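PDB 3EUA: fructosamine deglycase FrlB from Bacillus subtilis, which catalyses the conversion of a range of fructosamine 6-phosphates to glucose 6-phosphate and a free amino acid. Local coordinates for residues Ser212-Ser224 with Leu310-Met324. Residues are numbered along the deposited sequence; the frame is centred on the assembly and turned at random. Where two conformers were deposited one is given.
Sequences SICILMEMQWIHS and LAEERNHPLSHRRYM
The indole of Trp221 is sandwiched between a cation and an aromatic edge. On one face the Arg322 guanidinium lies flat, its CZ 3.8 Å from the six-membered ring centroid, a cation-pi stack; Arg322 NH2 also donates to the Glu238 backbone carbonyl of the second subunit. On the opposite face His316 stands edge-on, planes at 84°, with CE1 3.6 Å from Trp221 CD2. The His316 ring in turn receives Gln220 CA over its own face, a CH-pi contact.

Gln220 bends at chi2 (-67°), which brings its amide back against the loop: NE2 reaches His316 O at 2.9 Å (152° at the hydrogen), and OE1 accepts Arg314 NH1 at 3.0 Å, the donor standing well above the carbonyl plane. With an alanine here, His316 O would probably lose this donor and Arg314 NH1 its side-chain acceptor, keeping within this contact only its weak bond to the backbone O. Leu318 CD2 packs on Met219 CB at 3.7 Å.

Trp221, with positive phi, is the first residue past helix 205-220 to leave helical phi/psi, while Asn315 closes helix 288-313 in a Schellman motif. The contact thus fastens the C-terminal tail against the second SIS domain, an alpha/beta fold with a parallel sheet, beside the subunit interface.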
loop_
_atom_site.group_PDB
_atom_site.type_symbol
_atom_site.label_atom_id
_atom_site.label_comp_id
_atom_site.label_asym_id
_atom_site.label_seq_id
_atom_site.Cartn_x
_atom_site.Cartn_y
_atom_site.Cartn_z
ATOM N N SER A 212 2.758 2.789 -12.936
ATOM C CA SER A 212 3.930 3.492 -12.406
ATOM C C SER A 212 5.175 2.626 -12.318
ATOM O O SER A 212 6.235 2.971 -12.881
ATOM C CB SER A 212 3.657 4.084 -11.005
ATOM O OG SER A 212 2.749 5.193 -11.068
ATOM N N ILE A 213 5.049 1.492 -11.653
ATOM C CA ILE A 213 6.232 0.665 -11.415
ATOM C C ILE A 213 6.685 -0.222 -12.584
ATOM O O ILE A 213 7.879 -0.424 -12.752
ATOM C CB ILE A 213 6.117 -0.160 -10.108
ATOM C CG1 ILE A 213 4.985 -1.183 -10.194
ATOM C CG2 ILE A 213 6.002 0.796 -8.887
ATOM C CD1 ILE A 213 5.263 -2.430 -9.380
ATOM N N CYS A 214 5.729 -0.680 -13.388
ATOM C CA CYS A 214 5.964 -1.542 -14.543
ATOM C C CYS A 214 6.095 -0.789 -15.861
ATOM O O CYS A 214 7.136 -0.800 -16.466
ATOM C CB CYS A 214 4.859 -2.576 -14.639
ATOM S SG CYS A 214 4.839 -3.654 -13.184
ATOM N N ILE A 215 5.068 -0.088 -16.297
ATOM C CA ILE A 215 5.183 0.567 -17.578
ATOM C C ILE A 215 6.194 1.707 -17.553
ATOM O O ILE A 215 7.159 1.724 -18.352
ATOM C CB ILE A 215 3.827 1.108 -18.095
ATOM C CG1 ILE A 215 2.815 -0.035 -18.315
ATOM C CG2 ILE A 215 4.067 1.947 -19.359
ATOM C CD1 ILE A 215 3.122 -0.993 -19.486
ATOM N N LEU A 216 6.032 2.613 -16.602
ATOM C CA LEU A 216 6.891 3.784 -16.579
ATOM C C LEU A 216 8.317 3.542 -16.108
ATOM O O LEU A 216 9.246 3.767 -16.863
ATOM C CB LEU A 216 6.193 4.924 -15.807
ATOM C CG LEU A 216 4.880 5.397 -16.497
ATOM C CD1 LEU A 216 4.154 6.409 -15.630
ATOM C CD2 LEU A 216 5.103 5.982 -17.914
HETATM N N MSE A 217 8.479 3.077 -14.880
HETATM C CA MSE A 217 9.790 2.829 -14.301
HETATM C C MSE A 217 10.512 1.677 -15.004
HETATM O O MSE A 217 11.521 1.887 -15.687
HETATM C CB MSE A 217 9.668 2.579 -12.783
HETATM C CG MSE A 217 9.114 3.782 -12.010
HETATM SE SE MSE A 217 8.918 3.503 -10.123
HETATM C CE MSE A 217 10.912 3.599 -9.647
ATOM N N GLU A 218 9.962 0.480 -14.890
ATOM C CA GLU A 218 10.558 -0.711 -15.487
ATOM C C GLU A 218 10.755 -0.672 -16.977
ATOM O O GLU A 218 11.881 -0.877 -17.462
ATOM C CB GLU A 218 9.697 -1.941 -15.195
ATOM C CG GLU A 218 10.287 -3.286 -15.601
ATOM C CD GLU A 218 9.296 -4.449 -15.406
ATOM O OE1 GLU A 218 8.104 -4.216 -15.087
ATOM O OE2 GLU A 218 9.732 -5.615 -15.608
HETATM N N MSE A 219 9.699 -0.353 -17.694
HETATM C CA MSE A 219 9.716 -0.464 -19.160
HETATM C C MSE A 219 9.991 0.776 -19.984
HETATM O O MSE A 219 10.046 0.694 -21.202
HETATM C CB MSE A 219 8.375 -1.073 -19.576
HETATM C CG MSE A 219 8.060 -2.395 -18.858
HETATM SE SE MSE A 219 6.395 -3.276 -19.470
HETATM C CE MSE A 219 6.051 -4.519 -17.972
ATOM N N GLN A 220 10.166 1.915 -19.327
ATOM C CA GLN A 220 10.454 3.171 -20.006
ATOM C C GLN A 220 11.508 4.005 -19.326
ATOM O O GLN A 220 12.006 4.971 -19.925
ATOM C CB GLN A 220 9.146 4.002 -20.108
ATOM C CG GLN A 220 8.105 3.433 -21.040
ATOM C CD GLN A 220 8.540 3.481 -22.487
ATOM O OE1 GLN A 220 8.543 4.533 -23.109
ATOM N NE2 GLN A 220 8.898 2.336 -23.033
ATOM N N TRP A 221 11.906 3.626 -18.115
ATOM C CA TRP A 221 12.854 4.390 -17.300
ATOM C C TRP A 221 12.379 5.835 -17.112
ATOM O O TRP A 221 13.141 6.772 -17.269
ATOM C CB TRP A 221 14.278 4.363 -17.851
ATOM C CG TRP A 221 14.814 3.006 -18.105
ATOM C CD1 TRP A 221 14.405 1.829 -17.540
ATOM C CD2 TRP A 221 15.971 2.704 -18.855
ATOM N NE1 TRP A 221 15.196 0.788 -17.982
ATOM C CE2 TRP A 221 16.169 1.304 -18.792
ATOM C CE3 TRP A 221 16.853 3.480 -19.629
ATOM C CZ2 TRP A 221 17.219 0.664 -19.461
ATOM C CZ3 TRP A 221 17.899 2.836 -20.286
ATOM C CH2 TRP A 221 18.058 1.444 -20.197
ATOM N N ILE A 222 11.080 5.983 -16.825
ATOM C CA ILE A 222 10.448 7.255 -16.536
ATOM C C ILE A 222 10.094 7.212 -15.062
ATOM O O ILE A 222 9.499 6.235 -14.608
ATOM C CB ILE A 222 9.197 7.457 -17.385
ATOM C CG1 ILE A 222 9.596 7.587 -18.857
ATOM C CG2 ILE A 222 8.469 8.691 -16.965
ATOM C CD1 ILE A 222 8.460 7.683 -19.798
ATOM N N HIS A 223 10.457 8.255 -14.318
ATOM C CA HIS A 223 10.139 8.297 -12.894
ATOM C C HIS A 223 8.638 8.326 -12.712
ATOM O O HIS A 223 7.932 8.999 -13.474
ATOM C CB HIS A 223 10.745 9.529 -12.237
ATOM C CG HIS A 223 12.235 9.597 -12.348
ATOM N ND1 HIS A 223 13.071 8.714 -11.700
ATOM C CD2 HIS A 223 13.040 10.476 -12.992
ATOM C CE1 HIS A 223 14.325 9.010 -11.982
ATOM N NE2 HIS A 223 14.337 10.090 -12.748
ATOM N N SER A 224 8.121 7.627 -11.703
ATOM C CA SER A 224 6.677 7.701 -11.436
ATOM C C SER A 224 6.413 7.445 -9.943
ATOM O O SER A 224 7.344 7.259 -9.136
ATOM C CB SER A 224 5.878 6.760 -12.351
ATOM O OG SER A 224 4.476 7.050 -12.362
ATOM N N LEU A 310 3.658 5.317 -26.404
ATOM C CA LEU A 310 4.739 5.996 -25.715
ATOM C C LEU A 310 6.069 5.335 -26.054
ATOM O O LEU A 310 7.030 6.031 -26.396
ATOM C CB LEU A 310 4.481 5.983 -24.206
ATOM C CG LEU A 310 5.480 6.717 -23.333
ATOM C CD1 LEU A 310 5.580 8.207 -23.667
ATOM C CD2 LEU A 310 5.133 6.514 -21.840
ATOM N N ALA A 311 6.114 3.998 -25.960
ATOM C CA ALA A 311 7.337 3.225 -26.250
ATOM C C ALA A 311 7.838 3.490 -27.695
ATOM O O ALA A 311 9.027 3.613 -27.930
ATOM C CB ALA A 311 7.107 1.748 -26.023
ATOM N N GLU A 312 6.909 3.559 -28.636
ATOM C CA GLU A 312 7.221 3.840 -30.023
ATOM C C GLU A 312 7.753 5.258 -30.174
ATOM O O GLU A 312 8.784 5.457 -30.806
ATOM C CB GLU A 312 5.975 3.630 -30.890
ATOM C CG GLU A 312 6.178 3.936 -32.379
ATOM C CD GLU A 312 4.891 3.797 -33.205
ATOM O OE1 GLU A 312 3.849 3.286 -32.678
ATOM O OE2 GLU A 312 4.945 4.219 -34.387
ATOM N N GLU A 313 7.062 6.228 -29.581
ATOM C CA GLU A 313 7.476 7.640 -29.657
ATOM C C GLU A 313 8.860 7.877 -29.061
ATOM O O GLU A 313 9.622 8.663 -29.587
ATOM C CB GLU A 313 6.477 8.543 -28.927
ATOM C CG GLU A 313 6.590 10.020 -29.277
ATOM C CD GLU A 313 6.226 10.290 -30.731
ATOM O OE1 GLU A 313 5.492 9.463 -31.314
ATOM O OE2 GLU A 313 6.663 11.320 -31.295
ATOM N N ARG A 314 9.167 7.181 -27.967
ATOM C CA ARG A 314 10.460 7.305 -27.275
ATOM C C ARG A 314 11.540 6.337 -27.758
ATOM O O ARG A 314 12.641 6.323 -27.202
ATOM C CB ARG A 314 10.247 7.087 -25.757
ATOM C CG ARG A 314 9.289 8.095 -25.148
ATOM C CD ARG A 314 9.103 7.931 -23.651
ATOM N NE ARG A 314 10.268 8.247 -22.853
ATOM C CZ ARG A 314 11.147 7.382 -22.350
ATOM N NH1 ARG A 314 11.072 6.082 -22.557
ATOM N NH2 ARG A 314 12.148 7.844 -21.614
ATOM N N ASN A 315 11.178 5.522 -28.747
ATOM C CA ASN A 315 12.045 4.523 -29.347
ATOM C C ASN A 315 12.720 3.716 -28.239
ATOM O O ASN A 315 13.924 3.463 -28.257
ATOM C CB ASN A 315 13.021 5.196 -30.333
ATOM C CG ASN A 315 13.471 4.267 -31.433
ATOM O OD1 ASN A 315 13.583 3.047 -31.251
ATOM N ND2 ASN A 315 13.718 4.836 -32.609
ATOM N N HIS A 316 11.894 3.348 -27.258
ATOM C CA HIS A 316 12.283 2.591 -26.099
ATOM C C HIS A 316 11.319 1.414 -26.005
ATOM O O HIS A 316 10.239 1.550 -25.444
ATOM C CB HIS A 316 12.151 3.452 -24.854
ATOM C CG HIS A 316 12.712 2.810 -23.632
ATOM N ND1 HIS A 316 13.718 3.383 -22.884
ATOM C CD2 HIS A 316 12.435 1.626 -23.044
ATOM C CE1 HIS A 316 14.001 2.591 -21.864
ATOM N NE2 HIS A 316 13.244 1.514 -21.948
ATOM N N PRO A 317 11.698 0.243 -26.572
ATOM C CA PRO A 317 10.763 -0.869 -26.494
ATOM C C PRO A 317 10.392 -1.279 -25.079
ATOM O O PRO A 317 11.237 -1.242 -24.172
ATOM C CB PRO A 317 11.510 -2.038 -27.161
ATOM C CG PRO A 317 12.571 -1.411 -28.015
ATOM C CD PRO A 317 12.935 -0.117 -27.308
ATOM N N LEU A 318 9.138 -1.652 -24.886
ATOM C CA LEU A 318 8.678 -2.088 -23.558
ATOM C C LEU A 318 9.402 -3.311 -23.033
ATOM O O LEU A 318 9.432 -3.522 -21.809
ATOM C CB LEU A 318 7.175 -2.362 -23.512
ATOM C CG LEU A 318 6.170 -1.197 -23.641
ATOM C CD1 LEU A 318 4.759 -1.705 -23.812
ATOM C CD2 LEU A 318 6.210 -0.207 -22.469
ATOM N N SER A 319 9.994 -4.095 -23.928
ATOM C CA SER A 319 10.772 -5.282 -23.553
ATOM C C SER A 319 12.194 -4.961 -23.107
ATOM O O SER A 319 12.879 -5.825 -22.560
ATOM C CB SER A 319 10.820 -6.239 -24.755
ATOM O OG SER A 319 11.276 -5.521 -25.906
ATOM N N HIS A 320 12.639 -3.721 -23.296
ATOM C CA HIS A 320 14.000 -3.353 -22.950
ATOM C C HIS A 320 14.259 -3.346 -21.446
ATOM O O HIS A 320 13.393 -2.933 -20.694
ATOM C CB HIS A 320 14.333 -1.993 -23.541
ATOM C CG HIS A 320 15.768 -1.626 -23.374
ATOM N ND1 HIS A 320 16.767 -2.185 -24.138
ATOM C CD2 HIS A 320 16.374 -0.776 -22.517
ATOM C CE1 HIS A 320 17.932 -1.676 -23.770
ATOM N NE2 HIS A 320 17.725 -0.829 -22.777
ATOM N N ARG A 321 15.427 -3.856 -21.029
ATOM C CA ARG A 321 15.838 -3.890 -19.639
ATOM C C ARG A 321 17.341 -3.733 -19.577
ATOM O O ARG A 321 18.061 -4.105 -20.529
ATOM C CB ARG A 321 15.508 -5.232 -18.976
ATOM C CG ARG A 321 14.025 -5.602 -18.885
ATOM C CD ARG A 321 13.185 -4.688 -17.975
ATOM N NE ARG A 321 11.841 -5.280 -17.830
ATOM C CZ ARG A 321 10.870 -5.245 -18.737
ATOM N NH1 ARG A 321 11.024 -4.626 -19.905
ATOM N NH2 ARG A 321 9.706 -5.844 -18.495
ATOM N N ARG A 322 17.830 -3.192 -18.471
ATOM C CA ARG A 322 19.250 -3.088 -18.244
ATOM C C ARG A 322 19.662 -3.982 -17.102
ATOM O O ARG A 322 20.802 -4.352 -17.036
ATOM C CB ARG A 322 19.681 -1.661 -18.000
ATOM C CG ARG A 322 18.974 -0.909 -16.941
ATOM C CD ARG A 322 19.554 0.472 -16.919
ATOM N NE ARG A 322 18.726 1.409 -16.187
ATOM C CZ ARG A 322 18.874 2.726 -16.284
ATOM N NH1 ARG A 322 19.798 3.253 -17.085
ATOM N NH2 ARG A 322 18.066 3.537 -15.622
ATOM N N TYR A 323 18.712 -4.380 -16.248
ATOM C CA TYR A 323 19.033 -5.221 -15.088
ATOM C C TYR A 323 18.274 -6.536 -15.083
ATOM O O TYR A 323 18.899 -7.607 -14.968
ATOM C CB TYR A 323 18.779 -4.469 -13.769
ATOM C CG TYR A 323 19.411 -3.081 -13.714
ATOM C CD1 TYR A 323 20.730 -2.885 -14.103
ATOM C CD2 TYR A 323 18.710 -1.981 -13.217
ATOM C CE1 TYR A 323 21.329 -1.637 -14.039
ATOM C CE2 TYR A 323 19.316 -0.710 -13.158
ATOM C CZ TYR A 323 20.618 -0.554 -13.573
ATOM O OH TYR A 323 21.234 0.680 -13.507
HETATM N N MSE A 324 16.954 -6.466 -15.216
HETATM C CA MSE A 324 16.146 -7.671 -15.201
HETATM C C MSE A 324 16.553 -8.569 -16.350
HETATM O O MSE A 324 16.735 -8.128 -17.516
HETATM C CB MSE A 324 14.665 -7.350 -15.295
HETATM C CG MSE A 324 13.740 -8.543 -15.072
HETATM SE SE MSE A 324 11.864 -8.076 -15.327
HETATM C CE MSE A 324 11.802 -6.541 -14.228
#